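Side-chain contacts in cycloalternan-forming enzyme (Listeria monocytogenes serovar 1/2a, PDB 5F7U), which is a large multidomain member of glycoside hydrolase family 31, with a TIM barrel at its core and a family 6 carbohydrate-binding module near its C-terminal end: residues Asp516-Gln521 / Ser568-Phe573; Phe253-Asp258 / Ser626-Asp631; Asn677-Ala680 / Asp684-Ile687; Gln603-Asp608 / Glu671-Trp676. The protein carries 1 engineered substitution. All blocks are in the same frame, centred on the assembly; numbering follows the deposited sequence.

Interaction 1: Asp516-Gln521 / Ser568-Phe573; sequences DWWTSQ and SSYFDF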
# COMPACT_ATOMS: atom_id res chain seq x y z
N ASP A 516 28.78 -6.55 -4.89
CA ASP A 516 29.88 -5.73 -4.40
C ASP A 516 30.53 -4.92 -5.52
O ASP A 516 30.79 -3.73 -5.34
CB ASP A 516 30.93 -6.57 -3.64
CG ASP A 516 30.41 -7.07 -2.28
OD1 ASP A 516 29.43 -6.49 -1.72
OD2 ASP A 516 30.97 -8.06 -1.75
N TRP A 517 30.76 -5.56 -6.67
CA TRP A 517 31.31 -4.87 -7.84
C TRP A 517 30.38 -3.77 -8.33
O TRP A 517 30.77 -2.63 -8.46
CB TRP A 517 31.62 -5.83 -8.98
CG TRP A 517 31.96 -5.11 -10.23
CD1 TRP A 517 33.05 -4.30 -10.44
CD2 TRP A 517 31.19 -5.08 -11.44
NE1 TRP A 517 33.00 -3.77 -11.71
CE2 TRP A 517 31.87 -4.23 -12.34
CE3 TRP A 517 29.98 -5.68 -11.84
CZ2 TRP A 517 31.40 -3.98 -13.65
CZ3 TRP A 517 29.50 -5.42 -13.15
CH2 TRP A 517 30.22 -4.59 -14.03
N TRP A 518 29.14 -4.14 -8.62
CA TRP A 518 28.16 -3.20 -9.17
C TRP A 518 28.02 -1.96 -8.28
O TRP A 518 28.11 -0.83 -8.76
CB TRP A 518 26.82 -3.90 -9.29
CG TRP A 518 25.77 -3.18 -10.05
CD1 TRP A 518 24.77 -2.39 -9.53
CD2 TRP A 518 25.53 -3.24 -11.47
NE1 TRP A 518 23.94 -1.94 -10.54
CE2 TRP A 518 24.39 -2.45 -11.74
CE3 TRP A 518 26.18 -3.90 -12.54
CZ2 TRP A 518 23.86 -2.29 -13.04
CZ3 TRP A 518 25.66 -3.74 -13.84
CH2 TRP A 518 24.50 -2.93 -14.07
N THR A 519 27.84 -2.21 -6.97
CA THR A 519 27.71 -1.13 -6.00
C THR A 519 29.00 -0.32 -5.84
O THR A 519 28.94 0.90 -5.69
CB THR A 519 27.18 -1.61 -4.65
OG1 THR A 519 28.08 -2.56 -4.08
CG2 THR A 519 25.74 -2.22 -4.79
N SER A 520 30.16 -0.98 -5.92
CA SER A 520 31.45 -0.25 -5.82
C SER A 520 31.57 0.86 -6.88
O SER A 520 32.21 1.90 -6.64
CB SER A 520 32.67 -1.19 -5.90
OG SER A 520 32.90 -1.68 -7.21
N GLN A 521 30.94 0.66 -8.04
CA GLN A 521 31.00 1.61 -9.14
C GLN A 521 30.22 2.87 -8.83
O GLN A 521 30.49 3.93 -9.38
CB GLN A 521 30.46 0.99 -10.43
CG GLN A 521 31.23 -0.23 -10.91
CD GLN A 521 30.69 -0.74 -12.22
OE1 GLN A 521 29.54 -1.18 -12.29
NE2 GLN A 521 31.50 -0.68 -13.28
N SER A 568 16.65 -4.53 -2.56
CA SER A 568 17.25 -4.67 -1.23
C SER A 568 18.77 -4.49 -1.27
O SER A 568 19.33 -3.87 -0.35
CB SER A 568 16.89 -6.02 -0.59
OG SER A 568 17.46 -7.11 -1.30
N SER A 569 19.42 -4.96 -2.33
CA SER A 569 20.89 -4.82 -2.43
C SER A 569 21.30 -3.36 -2.43
O SER A 569 22.22 -2.95 -1.70
CB SER A 569 21.46 -5.52 -3.66
OG SER A 569 21.40 -6.92 -3.52
N TYR A 570 20.60 -2.56 -3.25
CA TYR A 570 20.87 -1.13 -3.32
C TYR A 570 20.51 -0.40 -2.03
O TYR A 570 21.24 0.50 -1.62
CB TYR A 570 20.09 -0.52 -4.45
CG TYR A 570 20.81 -0.34 -5.76
CD1 TYR A 570 20.80 -1.36 -6.73
CD2 TYR A 570 21.42 0.87 -6.08
CE1 TYR A 570 21.40 -1.17 -7.98
CE2 TYR A 570 22.03 1.07 -7.32
CZ TYR A 570 22.01 0.05 -8.27
OH TYR A 570 22.56 0.24 -9.53
N PHE A 571 19.37 -0.76 -1.44
CA PHE A 571 18.90 -0.11 -0.21
C PHE A 571 19.93 -0.30 0.91
O PHE A 571 20.31 0.66 1.58
CB PHE A 571 17.53 -0.68 0.23
CG PHE A 571 16.98 -0.07 1.50
CD1 PHE A 571 16.48 1.24 1.52
CD2 PHE A 571 16.95 -0.81 2.68
CE1 PHE A 571 15.98 1.80 2.70
CE2 PHE A 571 16.46 -0.26 3.87
CZ PHE A 571 15.96 1.04 3.88
N ASP A 572 20.36 -1.56 1.10
CA ASP A 572 21.35 -1.90 2.13
C ASP A 572 22.69 -1.22 1.86
O ASP A 572 23.33 -0.70 2.77
CB ASP A 572 21.58 -3.41 2.20
CG ASP A 572 20.36 -4.17 2.69
OD1 ASP A 572 19.38 -3.54 3.15
OD2 ASP A 572 20.39 -5.43 2.59
N PHE A 573 23.09 -1.24 0.59
CA PHE A 573 24.36 -0.59 0.21
C PHE A 573 24.36 0.91 0.52
O PHE A 573 25.31 1.41 1.14
CB PHE A 573 24.67 -0.86 -1.27
CG PHE A 573 25.75 0.03 -1.83
CD1 PHE A 573 27.06 -0.08 -1.38
CD2 PHE A 573 25.44 0.98 -2.81
CE1 PHE A 573 28.08 0.75 -1.90
CE2 PHE A 573 26.44 1.80 -3.34
CZ PHE A 573 27.75 1.69 -2.88

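Interaction 2: Phe253-Asp258 / Ser626-Asp631; sequences FGERYD and SYWAWD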
# COMPACT_ATOMS: atom_id res chain seq x y z
N PHE A 253 -2.87 -9.47 -2.15
CA PHE A 253 -2.21 -10.08 -3.32
C PHE A 253 -1.08 -9.23 -3.91
O PHE A 253 -0.74 -9.36 -5.10
CB PHE A 253 -3.21 -10.49 -4.42
CG PHE A 253 -4.32 -11.39 -3.96
CD1 PHE A 253 -5.51 -10.86 -3.44
CD2 PHE A 253 -4.21 -12.79 -4.08
CE1 PHE A 253 -6.56 -11.68 -3.04
CE2 PHE A 253 -5.28 -13.63 -3.69
CZ PHE A 253 -6.46 -13.07 -3.17
N GLY A 254 -0.50 -8.37 -3.09
CA GLY A 254 0.44 -7.37 -3.61
C GLY A 254 -0.27 -6.08 -3.97
O GLY A 254 -1.20 -5.65 -3.28
N GLU A 255 0.21 -5.44 -5.03
CA GLU A 255 -0.31 -4.15 -5.46
C GLU A 255 -1.21 -4.41 -6.67
O GLU A 255 -0.76 -4.92 -7.70
CB GLU A 255 0.87 -3.24 -5.80
CG GLU A 255 0.45 -1.86 -6.28
CD GLU A 255 1.65 -1.01 -6.62
OE1 GLU A 255 2.63 -1.58 -7.16
OE2 GLU A 255 1.62 0.21 -6.34
N ARG A 256 -2.50 -4.12 -6.52
CA ARG A 256 -3.49 -4.47 -7.55
C ARG A 256 -4.26 -3.22 -7.96
O ARG A 256 -4.65 -2.42 -7.11
CB ARG A 256 -4.44 -5.57 -7.03
CG ARG A 256 -3.72 -6.86 -6.60
CD ARG A 256 -3.16 -7.57 -7.83
NE ARG A 256 -2.23 -8.64 -7.51
CZ ARG A 256 -1.71 -9.46 -8.40
NH1 ARG A 256 -2.08 -9.39 -9.69
NH2 ARG A 256 -0.85 -10.39 -8.01
N TYR A 257 -4.48 -3.07 -9.27
CA TYR A 257 -4.99 -1.82 -9.84
C TYR A 257 -6.45 -1.90 -10.26
O TYR A 257 -7.09 -0.85 -10.54
CB TYR A 257 -4.13 -1.44 -11.07
CG TYR A 257 -2.69 -1.11 -10.74
CD1 TYR A 257 -1.75 -2.12 -10.43
CD2 TYR A 257 -2.25 0.22 -10.76
CE1 TYR A 257 -0.42 -1.82 -10.14
CE2 TYR A 257 -0.92 0.54 -10.46
CZ TYR A 257 -0.01 -0.49 -10.16
OH TYR A 257 1.29 -0.20 -9.88
N ASP A 258 -6.95 -3.13 -10.36
CA ASP A 258 -8.28 -3.38 -10.89
C ASP A 258 -9.40 -3.31 -9.85
O ASP A 258 -10.47 -2.74 -10.13
CB ASP A 258 -8.33 -4.72 -11.68
CG ASP A 258 -7.82 -5.95 -10.90
OD1 ASP A 258 -7.24 -5.85 -9.80
OD2 ASP A 258 -8.03 -7.08 -11.44
N SER A 626 3.61 -0.61 3.15
CA SER A 626 2.96 0.53 3.78
C SER A 626 3.51 1.85 3.25
O SER A 626 2.76 2.81 3.11
CB SER A 626 3.22 0.43 5.29
OG SER A 626 2.73 1.55 6.02
N TYR A 627 4.82 1.89 2.96
CA TYR A 627 5.44 3.15 2.51
C TYR A 627 5.26 3.27 1.01
O TYR A 627 6.18 3.02 0.22
CB TYR A 627 6.92 3.21 2.89
CG TYR A 627 7.21 3.18 4.38
CD1 TYR A 627 6.20 3.36 5.36
CD2 TYR A 627 8.52 2.94 4.82
CE1 TYR A 627 6.51 3.31 6.72
CE2 TYR A 627 8.84 2.91 6.17
CZ TYR A 627 7.84 3.09 7.12
OH TYR A 627 8.20 3.03 8.46
N TRP A 628 4.03 3.64 0.64
CA TRP A 628 3.58 3.59 -0.74
C TRP A 628 3.37 5.01 -1.28
O TRP A 628 2.80 5.86 -0.59
CB TRP A 628 2.30 2.75 -0.82
CG TRP A 628 1.63 2.74 -2.19
CD1 TRP A 628 1.79 1.81 -3.18
CD2 TRP A 628 0.68 3.69 -2.67
NE1 TRP A 628 1.03 2.13 -4.26
CE2 TRP A 628 0.34 3.29 -3.98
CE3 TRP A 628 0.09 4.85 -2.13
CZ2 TRP A 628 -0.60 3.98 -4.75
CZ3 TRP A 628 -0.82 5.58 -2.91
CH2 TRP A 628 -1.17 5.12 -4.20
N ALA A 629 3.80 5.21 -2.53
CA ALA A 629 3.66 6.49 -3.23
C ALA A 629 2.94 6.28 -4.55
O ALA A 629 2.83 5.17 -5.04
CB ALA A 629 5.03 7.09 -3.53
N TRP A 630 2.53 7.40 -5.14
CA TRP A 630 2.08 7.42 -6.54
C TRP A 630 2.52 8.75 -7.14
O TRP A 630 2.83 9.69 -6.40
CB TRP A 630 0.56 7.21 -6.64
CG TRP A 630 -0.29 8.34 -6.06
CD1 TRP A 630 -0.26 8.81 -4.76
CD2 TRP A 630 -1.29 9.09 -6.73
NE1 TRP A 630 -1.17 9.84 -4.61
CE2 TRP A 630 -1.83 10.03 -5.79
CE3 TRP A 630 -1.81 9.07 -8.04
CZ2 TRP A 630 -2.85 10.95 -6.13
CZ3 TRP A 630 -2.84 9.98 -8.38
CH2 TRP A 630 -3.34 10.91 -7.43
N ASP A 631 2.56 8.81 -8.47
CA ASP A 631 2.80 10.08 -9.16
C ASP A 631 1.49 10.88 -9.10
O ASP A 631 0.57 10.58 -9.85
CB ASP A 631 3.18 9.85 -10.64
CG ASP A 631 4.41 8.94 -10.83
OD1 ASP A 631 5.26 8.84 -9.94
OD2 ASP A 631 4.52 8.32 -11.91

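Interaction 3: Asn677-Ala680 / Asp684-Ile687; sequences NAVA and DETI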
# COMPACT_ATOMS: atom_id res chain seq x y z
N ASN A 677 4.07 24.88 -12.13
CA ASN A 677 3.79 24.52 -13.52
C ASN A 677 2.33 24.21 -13.79
O ASN A 677 1.85 24.47 -14.90
CB ASN A 677 4.67 23.37 -14.03
CG ASN A 677 4.70 23.32 -15.56
OD1 ASN A 677 4.96 24.34 -16.20
ND2 ASN A 677 4.36 22.17 -16.13
N ALA A 678 1.64 23.65 -12.80
CA ALA A 678 0.21 23.37 -12.95
C ALA A 678 -0.57 24.68 -13.15
O ALA A 678 -1.44 24.76 -14.02
CB ALA A 678 -0.32 22.54 -11.78
N VAL A 679 -0.23 25.70 -12.36
CA VAL A 679 -0.77 27.05 -12.55
C VAL A 679 -0.49 27.53 -13.98
O VAL A 679 -1.41 28.00 -14.68
CB VAL A 679 -0.21 28.05 -11.48
CG1 VAL A 679 -0.52 29.51 -11.85
CG2 VAL A 679 -0.79 27.73 -10.12
N ALA A 680 0.76 27.40 -14.44
CA ALA A 680 1.15 27.86 -15.79
C ALA A 680 0.37 27.15 -16.90
O ALA A 680 -0.18 27.82 -17.79
CB ALA A 680 2.66 27.70 -15.99
N ASP A 684 -5.04 28.26 -14.02
CA ASP A 684 -5.80 28.37 -12.78
C ASP A 684 -4.88 28.70 -11.61
O ASP A 684 -4.27 27.81 -11.03
CB ASP A 684 -6.60 27.08 -12.49
CG ASP A 684 -7.55 27.23 -11.31
OD1 ASP A 684 -7.46 28.22 -10.53
OD2 ASP A 684 -8.44 26.35 -11.18
N GLU A 685 -4.83 30.00 -11.26
CA GLU A 685 -3.94 30.48 -10.19
C GLU A 685 -4.28 29.89 -8.82
O GLU A 685 -3.39 29.79 -7.96
CB GLU A 685 -3.93 32.02 -10.14
CG GLU A 685 -3.19 32.65 -11.32
CD GLU A 685 -2.99 34.17 -11.21
OE1 GLU A 685 -3.05 34.75 -10.10
OE2 GLU A 685 -2.74 34.80 -12.27
N THR A 686 -5.54 29.49 -8.62
CA THR A 686 -5.98 28.97 -7.31
C THR A 686 -5.38 27.59 -6.98
O THR A 686 -5.49 27.14 -5.84
CB THR A 686 -7.51 28.87 -7.20
OG1 THR A 686 -8.00 27.86 -8.10
CG2 THR A 686 -8.17 30.22 -7.52
N ILE A 687 -4.73 26.94 -7.96
CA ILE A 687 -4.01 25.69 -7.71
C ILE A 687 -2.94 25.87 -6.63
O ILE A 687 -2.79 25.02 -5.75
CB ILE A 687 -3.38 25.12 -9.00
CG1 ILE A 687 -4.46 24.45 -9.87
CG2 ILE A 687 -2.28 24.11 -8.69
CD1 ILE A 687 -3.98 24.10 -11.26

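Interaction 4: Gln603-Asp608 / Glu671-Trp676; sequences QTSTFD and EERSPW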
# COMPACT_ATOMS: atom_id res chain seq x y z
N GLN A 603 1.33 5.81 -14.93
CA GLN A 603 -0.11 6.02 -15.12
C GLN A 603 -0.41 7.35 -15.80
O GLN A 603 0.40 8.28 -15.81
CB GLN A 603 -0.86 5.90 -13.78
CG GLN A 603 -0.58 4.58 -13.06
CD GLN A 603 -1.37 4.44 -11.78
OE1 GLN A 603 -0.84 4.71 -10.70
NE2 GLN A 603 -2.66 4.12 -11.89
N THR A 604 -1.60 7.45 -16.38
CA THR A 604 -1.98 8.69 -17.08
C THR A 604 -2.68 9.69 -16.16
O THR A 604 -3.20 9.34 -15.10
CB THR A 604 -2.88 8.42 -18.29
OG1 THR A 604 -4.00 7.64 -17.86
CG2 THR A 604 -2.15 7.67 -19.39
N SER A 605 -2.71 10.94 -16.60
CA SER A 605 -3.35 12.03 -15.84
C SER A 605 -4.86 12.03 -16.06
O SER A 605 -5.42 12.94 -16.69
CB SER A 605 -2.72 13.37 -16.19
OG SER A 605 -1.37 13.38 -15.73
N THR A 606 -5.52 11.02 -15.51
CA THR A 606 -6.98 10.93 -15.58
C THR A 606 -7.56 10.50 -14.23
O THR A 606 -6.84 9.95 -13.39
CB THR A 606 -7.47 9.90 -16.62
OG1 THR A 606 -7.10 8.60 -16.18
CG2 THR A 606 -6.89 10.16 -18.00
N PHE A 607 -8.86 10.73 -14.06
CA PHE A 607 -9.55 10.26 -12.85
C PHE A 607 -9.61 8.73 -12.80
O PHE A 607 -9.49 8.14 -11.73
CB PHE A 607 -10.94 10.89 -12.73
CG PHE A 607 -10.93 12.22 -12.05
CD1 PHE A 607 -10.89 12.30 -10.66
CD2 PHE A 607 -10.93 13.42 -12.79
CE1 PHE A 607 -10.88 13.52 -10.01
CE2 PHE A 607 -10.92 14.66 -12.14
CZ PHE A 607 -10.89 14.70 -10.75
N ASP A 608 -9.79 8.08 -13.95
CA ASP A 608 -9.72 6.61 -13.98
C ASP A 608 -8.38 6.09 -13.43
O ASP A 608 -8.33 5.12 -12.65
CB ASP A 608 -9.98 6.08 -15.41
CG ASP A 608 -11.46 6.07 -15.79
OD1 ASP A 608 -12.35 6.28 -14.94
OD2 ASP A 608 -11.75 5.86 -16.99
N GLU A 671 6.29 19.76 -18.75
CA GLU A 671 5.33 18.78 -18.25
C GLU A 671 5.39 18.57 -16.74
O GLU A 671 4.70 17.69 -16.23
CB GLU A 671 5.52 17.43 -18.97
CG GLU A 671 5.08 17.43 -20.44
CD GLU A 671 3.58 17.59 -20.65
OE1 GLU A 671 2.77 17.35 -19.74
OE2 GLU A 671 3.19 17.97 -21.76
N GLU A 672 6.18 19.38 -16.01
CA GLU A 672 6.26 19.21 -14.55
C GLU A 672 4.87 19.17 -13.91
O GLU A 672 4.02 20.05 -14.18
CB GLU A 672 6.96 20.38 -13.87
CG GLU A 672 8.43 20.55 -14.14
CD GLU A 672 8.99 21.75 -13.40
OE1 GLU A 672 8.34 22.31 -12.45
OE2 GLU A 672 10.08 22.19 -13.80
N ARG A 673 4.65 18.20 -13.03
CA ARG A 673 3.45 18.18 -12.20
C ARG A 673 3.68 18.95 -10.88
O ARG A 673 3.06 18.67 -9.86
CB ARG A 673 3.00 16.74 -11.94
CG ARG A 673 1.96 16.23 -12.95
CD ARG A 673 2.56 16.02 -14.33
NE ARG A 673 1.66 15.23 -15.19
CZ ARG A 673 1.69 15.25 -16.52
NH1 ARG A 673 2.56 16.04 -17.17
NH2 ARG A 673 0.84 14.49 -17.21
N SER A 674 4.57 19.94 -10.92
CA SER A 674 4.76 20.85 -9.79
C SER A 674 3.57 21.82 -9.71
O SER A 674 2.91 22.06 -10.73
CB SER A 674 6.05 21.63 -10.04
OG SER A 674 5.91 22.42 -11.21
N PRO A 675 3.32 22.42 -8.51
CA PRO A 675 2.14 23.30 -8.44
C PRO A 675 2.32 24.58 -9.25
O PRO A 675 1.34 25.05 -9.83
CB PRO A 675 2.00 23.60 -6.94
CG PRO A 675 3.33 23.28 -6.34
CD PRO A 675 3.90 22.16 -7.17
N TRP A 676 3.55 25.11 -9.33
CA TRP A 676 3.79 26.31 -10.14
C TRP A 676 3.60 26.03 -11.64
O TRP A 676 3.00 26.84 -12.36
CB TRP A 676 5.17 26.95 -9.80
CG TRP A 676 6.35 26.02 -9.96
CD1 TRP A 676 7.07 25.82 -11.10
CD2 TRP A 676 6.94 25.18 -8.96
NE1 TRP A 676 8.06 24.88 -10.88
CE2 TRP A 676 8.00 24.47 -9.58
CE3 TRP A 676 6.67 24.94 -7.60
CZ2 TRP A 676 8.81 23.55 -8.89
CZ3 TRP A 676 7.46 24.00 -6.90
CH2 TRP A 676 8.52 23.32 -7.55

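Interaction 1: Asp516-Gln521 / Ser568-Phe573
Two helices of the family 31 TIM-barrel domain, 512-520 and 555-577, pack together through T519 on F573 and W518 on Y570. The first pair is a CH-pi contact. T519 CB stands over the middle of the F573 ring, 3.4 Å from its centroid and almost on the ring normal. The methyl T519 CG2 lies over the root of the same ring, 3.7 Å from F573 CG. F573 CG is trans to its own backbone N (chi1 166°), which sends the ring across to the neighbouring helix. The far end of the ring meets backbone, with F573 CZ 3.2 Å from T519 O. T519 OG1 is held within its own helix by a hydrogen bond with V515 O.

The second pair is polar. W518 NE1 donates to Y570 OH over 2.8 Å. The bond is bent, 143° at the hydrogen, and the hydroxyl oxygen sits slightly off the indole plane. The two rings meet rim to rim, with planes 80° apart, so this is no stack. Y570 OH also bonds Q457 OE1 of barrel strand 452-457, and the tyrosine ring meets F534 of strand 534-536 edge-to-face. Y570 thus ties helix to helix and both to the strands, as in the outer helical layer of a TIM barrel.

Interaction 2: Phe253-Asp258 / Ser626-Asp631
A single polar contact joins E255 to W628, and with it two domains. Segment 253-258 belongs to the galactose mutarotase-like N-terminal domain. W628 opens strand 628-631, the seventh strand of the TIM barrel.

The hydrogen bond across the contact runs from W628 NE1 to E255 OE2, 2.9 Å long and 152° at the hydrogen. The carboxylate oxygen lies in the indole plane, at the ring edge. The approach looks different from the glutamate: the N-H comes to the anti side of OE2 and is tilted out of the carboxylate plane. The two flat groups stand nearly perpendicular. E255 reaches over as a straight rod, with chi1 179° and chi2 -179°. Both residues are buried, so this N-H meets a carboxylate oxygen away from bulk solvent.

Helix 607-622 packs on both partners: E255 lies on A616 and W628 on A620.

Serine hydroxyls of the barrel domain hold the segment's backbone: G254 N bonds S623 OG and R256 N bonds S619 OG.

Within segment 253-258, R256 holds the corner at F253 side-on. R256 NE lies 2.9 Å from F253 O, and R256 NH2 lies 3.1 Å from the same oxygen. R256 NH2 comes in the plane of that carbonyl, while NE stands above it.

Interaction 3: Asn677-Ala680 / Asp684-Ile687
V679 is the centre of this contact, with its two methyls spread over D684, E685 and I687. V679 CG2 lies 3.6 Å from the backbone oxygen D684 O. V679 CG2 also touches I687 CB at 3.8 Å. V679 CG1 turns to the next residue and meets E685 CA at 3.9 Å. E685 CG brushes that methyl, and the rest of the glutamate chain runs on extended. A678 adds a smaller apolar patch: its CB is 4.0 Å from I687 CG2. I687 CD1 reaches past it to lie near A678 O. The rotamer of I687 (chi1 -77°) sets CG2 trans to the backbone N, where it faces A678.

These residues close a short loop between two consecutive helices of the TIM-barrel domain, 675-682 and 687-700. D684 to I687 form a type I beta turn, with I687 N bonded to D684 O. An Asx turn overlaps it, because D684 OD1 accepts from T686 N at 3.0 Å. T686 OG1 donates to D684 OD1 as well, at 2.5 Å. Both donors come from one face of the carboxylate plane, the amide on the anti side and the hydroxyl on the syn side.

Further out, T682 OG1 bonds A678 O and D684 N, so it spans the joint between helix and turn. K646 NZ bonds T686 OG1. A642 and Y645 of helix 642-653 pack against I687.

Interaction 4: Gln603-Asp608 / Glu671-Trp676
The backbones at S605 and R673 stay well apart, CA to CA 9.9 Å, and S605 is the centre of an inverse gamma turn. One long side chain crosses the gap. R673 NH2 donates to S605 OG over 2.9 Å. The bond is fairly straight, 160° at the hydrogen, and the serine oxygen lies at the edge of the guanidinium. The arginine bends at chi2 (70°), then runs nearly straight to its head group.

The other guanidinium nitrogens are held too. R673 NH1 donates to E671 O, on a carbonyl lone pair, at 2.9 Å. R673 NH1 also makes a salt bridge to E671 OE1, again at 2.9 Å, using the anti lone pair of that oxygen. S605 OG also bonds A633 O, and R673 NE bonds G634 O. All three nitrogens are thus engaged, which should fix the rotation of the group. E671 OE2 forms a second salt bridge, with R681 NH1.

Next along the chain, S674 OG caps helix 675-682 at N677 N. S674 OG also donates to E672 OE1 at 2.7 Å.

T606 is the N-cap of helix 607-622, so both segments lead into helices. They belong to loops that follow barrel strands 597-599 and 657-660. R673 packs on F660 of strand 657-660, and its backbone oxygen bonds Y645 OH of helix 642-653.

All four contacts involve the TIM barrel, and interaction 2 alone joins it to the N-terminal domain. Interactions 3 and 4 share helix 675-682, with centres 12 Å apart. N677 ND2 probably bonds E672 O there, at 2.9 Å. Interactions 2 and 4 have centres 18 Å apart and touch where Y257 CD2 lies 4.1 Å from Q603 NE2. Interaction 1 stands off, its centre 25 Å from that of interaction 2. The side chains of E255 and R673 each lie about 11 Å from a bound alpha-D-glucopyranose, and that of W518 about 12 Å. R673 is about 14 Å from a magnesium ion. E671 N bonds E373, a magnesium ligand.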